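Uncharacterized protein (Neisseria gonorrhoeae, PDB 5V77) is of unknown function but folds as an all-beta protein of the NGO_1070-like family, built on a curled antiparallel sheet. Local coordinates at residues L75-S89 and I92-I106. Sequence-based numbering, arbitrary orientation.
Sequences LFIPEIELYKYQFYS and IIDVGIIIKISAETI
Two successive beta hairpins form this part of the curled antiparallel sheet, strand 89-94 pairing with 75-84 on one edge and with 98-103 on the other. Glu81 and Ile92 make a hydrogen-bonded antiparallel pair, with Ile92 N 2.9 Å from Glu81 O and both bonds in the carbonyl planes. On their face, Tyr83 carries CE2 to 3.7 Å from Ile92 CD1, while its hydroxyl donates to Glu81 OE2 at 2.7 Å, tying the carboxylate down across Ile92. At the open end of the first hairpin a water donates to Glu79 O and accepts from Asp94 N. On the other face, Ile80 and Ile93 lie side by side, and Ile77 crosses Ile93 at about a right angle, Ile77 CD1 3.7 Å from Ile93 CG2. Leu75 meets Val95 CG2 tip to tip through CD1 at 3.8 Å and sends CD2 to Ile99; Leu19 of strand 17-25 packs on both Leu75 and Ile99. At the far end Ser89 N bonds Ala103 O nearly straight (175° at the hydrogen), and Ala103 N returns a bond to Ser89 O. Each backbone pair thus sets the register of a different hairpin, aliphatic contacts cover the buried face from Ile80 to Leu75, and the Glu81-Tyr83 bond holds a polar group on the other.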
loop_
_atom_site.group_PDB
_atom_site.type_symbol
_atom_site.label_atom_id
_atom_site.label_comp_id
_atom_site.label_asym_id
_atom_site.label_seq_id
_atom_site.Cartn_x
_atom_site.Cartn_y
_atom_site.Cartn_z
ATOM N N LEU A 75 5.028 3.629 13.183
ATOM C CA LEU A 75 3.644 3.649 13.640
ATOM C C LEU A 75 3.515 2.714 14.837
ATOM O O LEU A 75 3.583 1.493 14.682
ATOM C CB LEU A 75 2.714 3.237 12.500
ATOM C CG LEU A 75 1.205 3.252 12.749
ATOM C CD1 LEU A 75 0.719 4.685 12.929
ATOM C CD2 LEU A 75 0.469 2.563 11.593
ATOM N N PHE A 76 3.278 3.271 16.013
ATOM C CA PHE A 76 3.157 2.444 17.205
ATOM C C PHE A 76 1.755 1.842 17.286
ATOM O O PHE A 76 0.754 2.545 17.115
ATOM C CB PHE A 76 3.509 3.280 18.432
ATOM C CG PHE A 76 4.856 3.948 18.317
ATOM C CD1 PHE A 76 4.978 5.324 18.370
ATOM C CD2 PHE A 76 5.995 3.190 18.096
ATOM C CE1 PHE A 76 6.216 5.929 18.243
ATOM C CE2 PHE A 76 7.230 3.781 17.967
ATOM C CZ PHE A 76 7.345 5.156 18.045
ATOM N N ILE A 77 1.692 0.526 17.509
ATOM C CA ILE A 77 0.457 -0.241 17.416
ATOM C C ILE A 77 0.264 -1.033 18.703
ATOM O O ILE A 77 1.103 -1.881 19.037
ATOM C CB ILE A 77 0.476 -1.188 16.204
ATOM C CG1 ILE A 77 0.596 -0.403 14.894
ATOM C CG2 ILE A 77 -0.770 -2.057 16.185
ATOM C CD1 ILE A 77 0.849 -1.297 13.687
ATOM N N PRO A 78 -0.820 -0.798 19.449
ATOM C CA PRO A 78 -1.096 -1.648 20.622
ATOM C C PRO A 78 -1.265 -3.123 20.284
ATOM O O PRO A 78 -0.765 -3.983 21.020
ATOM C CB PRO A 78 -2.391 -1.045 21.185
ATOM C CG PRO A 78 -2.382 0.381 20.699
ATOM C CD PRO A 78 -1.775 0.313 19.328
ATOM N N GLU A 79 -1.975 -3.440 19.206
ATOM C CA GLU A 79 -2.218 -4.822 18.800
ATOM C C GLU A 79 -2.823 -4.806 17.404
ATOM O O GLU A 79 -3.329 -3.781 16.944
ATOM C CB GLU A 79 -3.153 -5.546 19.772
ATOM C CG GLU A 79 -4.557 -4.981 19.775
ATOM C CD GLU A 79 -5.383 -5.493 20.938
ATOM O OE1 GLU A 79 -5.030 -6.551 21.508
ATOM O OE2 GLU A 79 -6.381 -4.825 21.284
ATOM N N ILE A 80 -2.764 -5.956 16.740
ATOM C CA ILE A 80 -3.240 -6.124 15.369
ATOM C C ILE A 80 -4.309 -7.212 15.367
ATOM O O ILE A 80 -4.077 -8.318 15.869
ATOM C CB ILE A 80 -2.079 -6.471 14.414
ATOM C CG1 ILE A 80 -1.091 -5.301 14.390
ATOM C CG2 ILE A 80 -2.608 -6.789 12.993
ATOM C CD1 ILE A 80 0.187 -5.564 13.625
ATOM N N GLU A 81 -5.485 -6.887 14.830
ATOM C CA GLU A 81 -6.588 -7.837 14.756
ATOM C C GLU A 81 -6.398 -8.747 13.553
ATOM O O GLU A 81 -6.198 -8.263 12.437
ATOM C CB GLU A 81 -7.920 -7.104 14.628
ATOM C CG GLU A 81 -8.168 -6.040 15.668
ATOM C CD GLU A 81 -9.183 -5.016 15.194
ATOM O OE1 GLU A 81 -8.850 -3.812 15.165
ATOM O OE2 GLU A 81 -10.306 -5.418 14.823
ATOM N N LEU A 82 -6.473 -10.057 13.768
ATOM C CA LEU A 82 -6.331 -11.028 12.687
ATOM C C LEU A 82 -7.615 -11.841 12.592
ATOM O O LEU A 82 -8.055 -12.431 13.589
ATOM C CB LEU A 82 -5.124 -11.943 12.919
ATOM C CG LEU A 82 -4.932 -13.120 11.948
ATOM C CD1 LEU A 82 -4.709 -12.651 10.523
ATOM C CD2 LEU A 82 -3.782 -14.007 12.392
ATOM N N TYR A 83 -8.222 -11.846 11.408
ATOM C CA TYR A 83 -9.452 -12.579 11.133
ATOM C C TYR A 83 -9.159 -13.668 10.112
ATOM O O TYR A 83 -8.523 -13.402 9.088
ATOM C CB TYR A 83 -10.544 -11.657 10.582
ATOM C CG TYR A 83 -10.925 -10.516 11.492
ATOM C CD1 TYR A 83 -12.067 -10.582 12.284
ATOM C CD2 TYR A 83 -10.147 -9.370 11.560
ATOM C CE1 TYR A 83 -12.419 -9.532 13.119
ATOM C CE2 TYR A 83 -10.489 -8.318 12.394
ATOM C CZ TYR A 83 -11.621 -8.405 13.168
ATOM O OH TYR A 83 -11.950 -7.354 13.988
ATOM N N LYS A 84 -9.638 -14.883 10.366
ATOM C CA LYS A 84 -9.421 -15.982 9.430
ATOM C C LYS A 84 -10.763 -16.458 8.904
ATOM O O LYS A 84 -11.613 -16.902 9.680
ATOM C CB LYS A 84 -8.658 -17.136 10.085
ATOM C CG LYS A 84 -8.188 -18.182 9.085
ATOM C CD LYS A 84 -7.324 -19.244 9.750
ATOM C CE LYS A 84 -6.622 -20.109 8.712
ATOM N NZ LYS A 84 -7.589 -20.776 7.801
ATOM N N TYR A 85 -10.951 -16.361 7.591
ATOM C CA TYR A 85 -12.146 -16.845 6.915
ATOM C C TYR A 85 -11.831 -18.154 6.196
ATOM O O TYR A 85 -10.714 -18.671 6.261
ATOM C CB TYR A 85 -12.670 -15.789 5.943
ATOM C CG TYR A 85 -12.945 -14.467 6.615
ATOM C CD1 TYR A 85 -14.157 -14.233 7.258
ATOM C CD2 TYR A 85 -11.998 -13.460 6.618
ATOM C CE1 TYR A 85 -14.412 -13.029 7.879
ATOM C CE2 TYR A 85 -12.244 -12.252 7.238
ATOM C CZ TYR A 85 -13.450 -12.043 7.866
ATOM O OH TYR A 85 -13.694 -10.839 8.481
ATOM N N GLN A 86 -12.834 -18.704 5.506
ATOM C CA GLN A 86 -12.656 -20.022 4.907
ATOM C C GLN A 86 -11.533 -20.024 3.880
ATOM O O GLN A 86 -10.743 -20.973 3.822
ATOM C CB GLN A 86 -13.953 -20.509 4.260
ATOM C CG GLN A 86 -13.780 -21.870 3.602
ATOM C CD GLN A 86 -15.083 -22.481 3.133
ATOM O OE1 GLN A 86 -16.036 -21.771 2.804
ATOM N NE2 GLN A 86 -15.131 -23.808 3.101
ATOM N N PHE A 87 -11.431 -18.968 3.072
ATOM C CA PHE A 87 -10.477 -18.951 1.974
ATOM C C PHE A 87 -9.444 -17.841 2.041
ATOM O O PHE A 87 -8.592 -17.775 1.152
ATOM C CB PHE A 87 -11.206 -18.840 0.632
ATOM C CG PHE A 87 -12.055 -20.030 0.306
ATOM C CD1 PHE A 87 -11.475 -21.253 0.025
ATOM C CD2 PHE A 87 -13.429 -19.917 0.251
ATOM C CE1 PHE A 87 -12.260 -22.360 -0.285
ATOM C CE2 PHE A 87 -14.218 -21.016 -0.061
ATOM C CZ PHE A 87 -13.630 -22.236 -0.327
ATOM N N TYR A 88 -9.489 -16.967 3.045
ATOM C CA TYR A 88 -8.536 -15.869 3.126
ATOM C C TYR A 88 -8.516 -15.351 4.557
ATOM O O TYR A 88 -9.310 -15.777 5.403
ATOM C CB TYR A 88 -8.895 -14.756 2.130
ATOM C CG TYR A 88 -10.090 -13.929 2.552
ATOM C CD1 TYR A 88 -11.383 -14.369 2.321
ATOM C CD2 TYR A 88 -9.915 -12.696 3.172
ATOM C CE1 TYR A 88 -12.478 -13.610 2.707
ATOM C CE2 TYR A 88 -10.999 -11.932 3.570
ATOM C CZ TYR A 88 -12.277 -12.393 3.332
ATOM O OH TYR A 88 -13.355 -11.632 3.719
ATOM N N SER A 89 -7.603 -14.417 4.820
ATOM C CA SER A 89 -7.489 -13.798 6.132
ATOM C C SER A 89 -7.357 -12.287 5.972
ATOM O O SER A 89 -7.060 -11.781 4.889
ATOM C CB SER A 89 -6.298 -14.372 6.924
ATOM O OG SER A 89 -6.494 -15.758 7.197
ATOM N N ILE A 92 -6.371 -6.026 10.602
ATOM C CA ILE A 92 -6.850 -4.661 10.761
ATOM C C ILE A 92 -5.983 -3.966 11.795
ATOM O O ILE A 92 -5.805 -4.474 12.908
ATOM C CB ILE A 92 -8.330 -4.610 11.166
ATOM C CG1 ILE A 92 -9.182 -5.242 10.070
ATOM C CG2 ILE A 92 -8.755 -3.158 11.402
ATOM C CD1 ILE A 92 -10.658 -5.218 10.367
ATOM N N ILE A 93 -5.423 -2.822 11.416
ATOM C CA ILE A 93 -4.678 -1.956 12.321
ATOM C C ILE A 93 -5.492 -0.684 12.477
ATOM O O ILE A 93 -5.783 -0.012 11.484
ATOM C CB ILE A 93 -3.278 -1.642 11.773
ATOM C CG1 ILE A 93 -2.447 -2.929 11.635
ATOM C CG2 ILE A 93 -2.595 -0.593 12.649
ATOM C CD1 ILE A 93 -1.193 -2.753 10.797
ATOM N N ASP A 94 -5.871 -0.350 13.705
ATOM C CA ASP A 94 -6.711 0.827 13.941
ATOM C C ASP A 94 -6.049 1.657 15.037
ATOM O O ASP A 94 -6.219 1.369 16.222
ATOM C CB ASP A 94 -8.132 0.413 14.306
ATOM C CG ASP A 94 -9.104 1.587 14.335
ATOM O OD1 ASP A 94 -8.664 2.751 14.468
ATOM O OD2 ASP A 94 -10.323 1.339 14.236
ATOM N N VAL A 95 -5.279 2.672 14.638
ATOM C CA VAL A 95 -4.596 3.558 15.580
ATOM C C VAL A 95 -4.803 5.003 15.150
ATOM O O VAL A 95 -3.856 5.798 15.086
ATOM C CB VAL A 95 -3.099 3.220 15.682
ATOM C CG1 VAL A 95 -2.924 1.866 16.331
ATOM C CG2 VAL A 95 -2.450 3.218 14.305
ATOM N N GLY A 96 -6.046 5.356 14.864
ATOM C CA GLY A 96 -6.327 6.652 14.283
ATOM C C GLY A 96 -6.173 6.505 12.789
ATOM O O GLY A 96 -7.152 6.546 12.047
ATOM N N ILE A 97 -4.935 6.297 12.346
ATOM C CA ILE A 97 -4.700 5.756 11.018
ATOM C C ILE A 97 -5.250 4.337 10.982
ATOM O O ILE A 97 -5.168 3.599 11.971
ATOM C CB ILE A 97 -3.194 5.812 10.715
ATOM C CG1 ILE A 97 -2.755 7.273 10.573
ATOM C CG2 ILE A 97 -2.834 4.982 9.506
ATOM C CD1 ILE A 97 -1.388 7.538 11.119
ATOM N N ILE A 98 -5.844 3.949 9.859
ATOM C CA ILE A 98 -6.403 2.611 9.688
ATOM C C ILE A 98 -5.736 1.928 8.502
ATOM O O ILE A 98 -5.614 2.518 7.424
ATOM C CB ILE A 98 -7.930 2.658 9.502
ATOM C CG1 ILE A 98 -8.576 3.209 10.777
ATOM C CG2 ILE A 98 -8.474 1.282 9.157
ATOM C CD1 ILE A 98 -10.072 3.025 10.852
ATOM N N ILE A 99 -5.304 0.684 8.710
ATOM C CA ILE A 99 -4.745 -0.160 7.665
ATOM C C ILE A 99 -5.505 -1.479 7.680
ATOM O O ILE A 99 -5.621 -2.117 8.732
ATOM C CB ILE A 99 -3.236 -0.409 7.859
ATOM C CG1 ILE A 99 -2.449 0.895 7.699
ATOM C CG2 ILE A 99 -2.729 -1.470 6.836
ATOM C CD1 ILE A 99 -1.042 0.850 8.293
ATOM N N LYS A 100 -6.019 -1.891 6.520
ATOM C CA LYS A 100 -6.706 -3.172 6.385
ATOM C C LYS A 100 -6.076 -3.912 5.221
ATOM O O LYS A 100 -5.897 -3.332 4.146
ATOM C CB LYS A 100 -8.208 -3.004 6.115
ATOM C CG LYS A 100 -9.024 -2.373 7.237
ATOM C CD LYS A 100 -10.516 -2.476 6.911
ATOM C CE LYS A 100 -11.383 -1.819 7.973
ATOM N NZ LYS A 100 -12.835 -1.896 7.632
ATOM N N ILE A 101 -5.726 -5.177 5.425
ATOM C CA ILE A 101 -5.177 -5.993 4.345
ATOM C C ILE A 101 -5.873 -7.335 4.366
ATOM O O ILE A 101 -5.906 -7.994 5.409
ATOM C CB ILE A 101 -3.657 -6.213 4.478
ATOM C CG1 ILE A 101 -2.933 -4.869 4.543
ATOM C CG2 ILE A 101 -3.161 -7.022 3.257
ATOM C CD1 ILE A 101 -1.441 -4.966 4.837
ATOM N N SER A 102 -6.397 -7.747 3.217
ATOM C CA SER A 102 -6.957 -9.078 3.019
ATOM C C SER A 102 -6.080 -9.823 2.021
ATOM O O SER A 102 -5.650 -9.251 1.018
ATOM C CB SER A 102 -8.395 -9.011 2.494
ATOM O OG SER A 102 -9.281 -8.526 3.495
ATOM N N ALA A 103 -5.793 -11.089 2.309
ATOM C CA ALA A 103 -4.865 -11.867 1.489
ATOM C C ALA A 103 -5.197 -13.341 1.670
ATOM O O ALA A 103 -5.755 -13.739 2.698
ATOM C CB ALA A 103 -3.407 -11.590 1.882
ATOM N N GLU A 104 -4.852 -14.150 0.660
ATOM C CA GLU A 104 -5.200 -15.568 0.730
ATOM C C GLU A 104 -4.585 -16.230 1.958
ATOM O O GLU A 104 -5.243 -17.049 2.615
ATOM C CB GLU A 104 -4.773 -16.292 -0.544
ATOM C CG GLU A 104 -5.157 -17.767 -0.605
ATOM C CD GLU A 104 -5.051 -18.314 -2.015
ATOM O OE1 GLU A 104 -5.590 -19.418 -2.292
ATOM O OE2 GLU A 104 -4.434 -17.614 -2.852
ATOM N N THR A 105 -3.336 -15.898 2.290
ATOM C CA THR A 105 -2.706 -16.414 3.496
ATOM C C THR A 105 -2.019 -15.272 4.213
ATOM O O THR A 105 -1.490 -14.356 3.578
ATOM C CB THR A 105 -1.689 -17.535 3.200
ATOM O OG1 THR A 105 -0.567 -16.990 2.515
ATOM C CG2 THR A 105 -2.296 -18.599 2.320
ATOM N N ILE A 106 -2.064 -15.304 5.536
ATOM C CA ILE A 106 -1.341 -14.328 6.347
ATOM C C ILE A 106 -0.564 -15.123 7.377
ATOM O O ILE A 106 -1.148 -15.947 8.093
ATOM C CB ILE A 106 -2.272 -13.302 7.017
ATOM C CG1 ILE A 106 -2.981 -12.466 5.941
ATOM C CG2 ILE A 106 -1.459 -12.389 7.956
ATOM C CD1 ILE A 106 -3.887 -11.350 6.475
HETATM O O HOH W 1 -5.253 -2.134 15.928
HETATM O O HOH W 2 -7.758 -19.644 -0.369
HETATM O O HOH W 3 -6.088 -17.547 5.286
#